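Local coordinates for endo-1,4-beta-xylanase (Bacteroides thetaiotaomicron VPI-5482, PDB 3KST), which probably hydrolyses O-glycosidic bonds in xylan-type polysaccharides as a calcium-binding member of glycosyl hydrolase family 43, at residues V87-A99 with V105-Q117. Numbering follows the deposited sequence. Where two conformers were deposited one is given.
Sequences VESKKKFYLFYSA and VATSTTPEGPFRQ
F93 and S108 exchange both backbone hydrogen bonds of an antiparallel pair (F93 N to S108 O 2.9 Å), and L95 with A106 repeats the exchange. The straightest of the four, A106 N to L95 O, has 168° at the hydrogen. Y94 with T107 and F96 with V105 are the alternating non-hydrogen-bonded pairs, so strands 92-99 and 102-108 form a regular hairpin ladder.

On the face carrying Y94 and F96, V105 CG2 lies 3.6 Å from the F96 ring centroid, 17° off its normal, and T107 CG2 makes the same CH-pi contact over the Y94 ring, 3.8 Å from its centroid. V105 chi1 of 58° sets CG2 opposite the backbone N, and the side chain lies alongside F96.

The other face carries F93 and L95. F93 takes the T110-P111 peptide over one ring face, with P111 N above the centre, while S108 O and T109 O lie in plane at its edge; P111 CD makes an off-centre CH-pi contact 4.1 Å from the centroid. F115 CD2 is only 3.3 Å from L95 CB, and S108 CB sits over the F115 ring centre. A leucine in place of F93 would probably leave the T110-P111 peptide without its flat support.

S108 OG donates to T110 O at 2.7 Å, helping to fix the peptide that covers the F93 ring. Q117 NE2 donates to V105 O from above the carbonyl plane, and Q117 OE1 accepts from Y74 N. Y97 OH lies against the Q117 amide, 3.2 Å from Q117 CD, but its hydrogen bond is with S73 OG.

Backbone bonds thus set the register of this hairpin, one blade of the five-bladed family 43 beta-propeller; the T107-R116 backbone pair and Q117, with P111 and F115 packed on F93 and L95, bring the chain after 108 back against it.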
# COMPACT_ATOMS: atom_id res chain seq x y z
N VAL A 87 -4.15 13.36 -8.35
CA VAL A 87 -3.75 13.25 -9.76
C VAL A 87 -3.78 14.65 -10.40
O VAL A 87 -4.85 15.24 -10.62
CB VAL A 87 -4.58 12.20 -10.53
CG1 VAL A 87 -4.34 10.80 -9.95
CG2 VAL A 87 -6.03 12.52 -10.48
N GLU A 88 -2.58 15.17 -10.69
CA GLU A 88 -2.37 16.52 -11.27
C GLU A 88 -3.15 16.74 -12.57
O GLU A 88 -3.75 17.81 -12.76
CB GLU A 88 -0.87 16.82 -11.47
CG GLU A 88 -0.53 18.30 -11.43
CD GLU A 88 -0.68 18.90 -10.03
OE1 GLU A 88 -0.24 18.27 -9.04
OE2 GLU A 88 -1.24 20.02 -9.91
N SER A 89 -3.11 15.71 -13.43
CA SER A 89 -3.86 15.61 -14.70
C SER A 89 -5.35 15.89 -14.54
O SER A 89 -5.93 16.62 -15.35
CB SER A 89 -3.69 14.19 -15.29
OG SER A 89 -4.44 13.99 -16.47
N LYS A 90 -5.96 15.33 -13.48
CA LYS A 90 -7.41 15.44 -13.21
C LYS A 90 -7.83 16.47 -12.14
O LYS A 90 -9.03 16.69 -11.97
CB LYS A 90 -7.98 14.09 -12.76
CG LYS A 90 -7.48 12.86 -13.50
CD LYS A 90 -7.84 12.89 -14.95
CE LYS A 90 -7.49 11.59 -15.61
NZ LYS A 90 -7.97 11.62 -16.99
N LYS A 91 -6.86 17.03 -11.41
CA LYS A 91 -7.08 17.96 -10.27
C LYS A 91 -8.13 17.48 -9.27
O LYS A 91 -9.08 18.19 -8.91
CB LYS A 91 -7.30 19.41 -10.75
CG LYS A 91 -6.06 19.95 -11.46
CD LYS A 91 -6.21 21.43 -11.79
CE LYS A 91 -4.91 22.02 -12.30
NZ LYS A 91 -3.83 22.03 -11.28
N LYS A 92 -7.91 16.23 -8.83
CA LYS A 92 -8.83 15.49 -7.97
C LYS A 92 -8.08 14.32 -7.29
O LYS A 92 -7.08 13.83 -7.82
CB LYS A 92 -9.95 14.95 -8.86
CG LYS A 92 -11.24 14.54 -8.19
CD LYS A 92 -12.35 14.14 -9.18
CE LYS A 92 -12.75 15.26 -10.15
NZ LYS A 92 -13.89 14.86 -11.02
N PHE A 93 -8.59 13.89 -6.14
CA PHE A 93 -8.03 12.74 -5.40
C PHE A 93 -8.66 11.43 -5.87
O PHE A 93 -9.88 11.34 -6.06
CB PHE A 93 -8.19 12.93 -3.89
CG PHE A 93 -7.51 14.17 -3.38
CD1 PHE A 93 -8.16 15.41 -3.44
CD2 PHE A 93 -6.21 14.11 -2.88
CE1 PHE A 93 -7.53 16.56 -2.99
CE2 PHE A 93 -5.57 15.27 -2.45
CZ PHE A 93 -6.23 16.49 -2.50
N TYR A 94 -7.84 10.39 -6.04
CA TYR A 94 -8.29 9.05 -6.42
C TYR A 94 -7.92 8.06 -5.32
O TYR A 94 -6.77 8.04 -4.88
CB TYR A 94 -7.67 8.63 -7.77
CG TYR A 94 -8.33 9.32 -8.97
CD1 TYR A 94 -8.28 10.71 -9.13
CD2 TYR A 94 -9.04 8.58 -9.93
CE1 TYR A 94 -8.91 11.34 -10.22
CE2 TYR A 94 -9.65 9.21 -11.04
CZ TYR A 94 -9.56 10.59 -11.17
OH TYR A 94 -10.15 11.27 -12.21
N LEU A 95 -8.92 7.30 -4.85
CA LEU A 95 -8.75 6.22 -3.89
C LEU A 95 -8.88 4.88 -4.63
O LEU A 95 -9.95 4.58 -5.16
CB LEU A 95 -9.81 6.30 -2.78
CG LEU A 95 -10.05 5.11 -1.85
CD1 LEU A 95 -8.76 4.80 -1.15
CD2 LEU A 95 -11.25 5.36 -0.92
N PHE A 96 -7.81 4.10 -4.64
CA PHE A 96 -7.78 2.77 -5.25
C PHE A 96 -7.81 1.77 -4.09
O PHE A 96 -7.09 1.91 -3.12
CB PHE A 96 -6.54 2.59 -6.11
CG PHE A 96 -6.68 3.23 -7.45
CD1 PHE A 96 -6.51 4.60 -7.62
CD2 PHE A 96 -7.07 2.46 -8.54
CE1 PHE A 96 -6.69 5.17 -8.91
CE2 PHE A 96 -7.23 3.03 -9.79
CZ PHE A 96 -7.04 4.37 -9.97
N TYR A 97 -8.64 0.74 -4.20
CA TYR A 97 -8.86 -0.17 -3.07
C TYR A 97 -9.44 -1.50 -3.48
O TYR A 97 -9.76 -1.69 -4.65
CB TYR A 97 -9.80 0.52 -2.08
CG TYR A 97 -11.18 0.85 -2.62
CD1 TYR A 97 -11.40 1.98 -3.43
CD2 TYR A 97 -12.27 0.04 -2.31
CE1 TYR A 97 -12.70 2.30 -3.94
CE2 TYR A 97 -13.60 0.36 -2.80
CZ TYR A 97 -13.79 1.50 -3.61
OH TYR A 97 -15.05 1.81 -4.08
N SER A 98 -9.54 -2.42 -2.51
CA SER A 98 -10.16 -3.70 -2.69
C SER A 98 -11.45 -3.72 -1.91
O SER A 98 -11.56 -3.10 -0.89
CB SER A 98 -9.24 -4.80 -2.21
OG SER A 98 -8.00 -4.72 -2.87
N ALA A 99 -12.45 -4.41 -2.43
CA ALA A 99 -13.74 -4.59 -1.76
C ALA A 99 -14.31 -5.91 -2.28
O ALA A 99 -14.36 -6.12 -3.48
CB ALA A 99 -14.70 -3.39 -2.04
N VAL A 105 -12.11 1.86 -7.69
CA VAL A 105 -11.63 3.23 -7.61
C VAL A 105 -12.79 4.19 -7.34
O VAL A 105 -13.87 4.05 -7.95
CB VAL A 105 -10.81 3.65 -8.90
CG1 VAL A 105 -11.64 3.51 -10.17
CG2 VAL A 105 -10.24 5.08 -8.76
N ALA A 106 -12.54 5.11 -6.41
CA ALA A 106 -13.45 6.18 -6.02
C ALA A 106 -12.70 7.48 -6.09
O ALA A 106 -11.46 7.50 -6.19
CB ALA A 106 -13.98 5.94 -4.58
N THR A 107 -13.43 8.59 -6.11
CA THR A 107 -12.81 9.91 -6.15
C THR A 107 -13.37 10.85 -5.08
O THR A 107 -14.48 10.67 -4.57
CB THR A 107 -12.91 10.60 -7.56
OG1 THR A 107 -14.24 11.09 -7.80
CG2 THR A 107 -12.52 9.67 -8.69
N SER A 108 -12.59 11.89 -4.81
CA SER A 108 -12.91 12.96 -3.88
C SER A 108 -12.26 14.26 -4.31
O SER A 108 -11.22 14.26 -4.95
CB SER A 108 -12.41 12.60 -2.47
OG SER A 108 -12.64 13.62 -1.48
N THR A 109 -12.90 15.37 -3.97
CA THR A 109 -12.29 16.68 -4.21
C THR A 109 -11.31 17.05 -3.07
O THR A 109 -10.55 17.98 -3.24
CB THR A 109 -13.33 17.79 -4.38
OG1 THR A 109 -14.04 18.00 -3.16
CG2 THR A 109 -14.31 17.43 -5.52
N THR A 110 -11.35 16.34 -1.94
CA THR A 110 -10.46 16.61 -0.81
C THR A 110 -9.70 15.35 -0.35
O THR A 110 -10.13 14.22 -0.67
CB THR A 110 -11.24 17.21 0.35
OG1 THR A 110 -12.22 16.27 0.81
CG2 THR A 110 -11.89 18.54 -0.09
N PRO A 111 -8.57 15.52 0.38
CA PRO A 111 -7.84 14.34 0.88
C PRO A 111 -8.63 13.43 1.84
O PRO A 111 -8.48 12.21 1.79
CB PRO A 111 -6.64 14.97 1.64
CG PRO A 111 -6.54 16.32 1.16
CD PRO A 111 -7.88 16.78 0.74
N GLU A 112 -9.46 14.03 2.68
CA GLU A 112 -10.22 13.32 3.71
C GLU A 112 -11.51 12.66 3.25
O GLU A 112 -12.08 11.87 3.99
CB GLU A 112 -10.50 14.23 4.92
CG GLU A 112 -11.53 15.36 4.78
CD GLU A 112 -11.14 16.51 3.83
OE1 GLU A 112 -9.91 16.72 3.55
OE2 GLU A 112 -12.09 17.21 3.38
N GLY A 113 -11.99 13.01 2.05
CA GLY A 113 -13.21 12.46 1.50
C GLY A 113 -14.38 13.43 1.62
O GLY A 113 -14.19 14.60 1.99
N PRO A 114 -15.62 12.95 1.35
CA PRO A 114 -15.97 11.58 1.03
C PRO A 114 -15.54 11.09 -0.35
O PRO A 114 -15.83 11.76 -1.35
CB PRO A 114 -17.49 11.57 1.15
CG PRO A 114 -17.90 12.95 0.75
CD PRO A 114 -16.79 13.85 1.21
N PHE A 115 -14.85 9.95 -0.40
CA PHE A 115 -14.53 9.28 -1.67
C PHE A 115 -15.76 8.49 -2.06
O PHE A 115 -16.32 7.78 -1.22
CB PHE A 115 -13.31 8.36 -1.57
CG PHE A 115 -12.02 9.09 -1.44
CD1 PHE A 115 -11.63 9.59 -0.20
CD2 PHE A 115 -11.18 9.31 -2.55
CE1 PHE A 115 -10.44 10.29 -0.05
CE2 PHE A 115 -9.98 10.01 -2.41
CZ PHE A 115 -9.60 10.51 -1.14
N ARG A 116 -16.22 8.64 -3.30
CA ARG A 116 -17.39 7.93 -3.77
C ARG A 116 -17.21 7.39 -5.18
O ARG A 116 -16.40 7.91 -5.96
CB ARG A 116 -18.62 8.86 -3.77
CG ARG A 116 -18.96 9.42 -2.41
CD ARG A 116 -20.17 10.30 -2.45
NE ARG A 116 -19.94 11.59 -3.14
CZ ARG A 116 -20.86 12.56 -3.30
NH1 ARG A 116 -22.09 12.45 -2.78
NH2 ARG A 116 -20.54 13.67 -3.98
N GLN A 117 -17.97 6.34 -5.47
CA GLN A 117 -18.12 5.85 -6.82
C GLN A 117 -19.47 6.35 -7.35
O GLN A 117 -20.48 6.28 -6.63
CB GLN A 117 -18.16 4.35 -6.86
CG GLN A 117 -16.89 3.67 -6.37
CD GLN A 117 -16.92 2.20 -6.69
OE1 GLN A 117 -17.85 1.49 -6.29
NE2 GLN A 117 -15.90 1.72 -7.41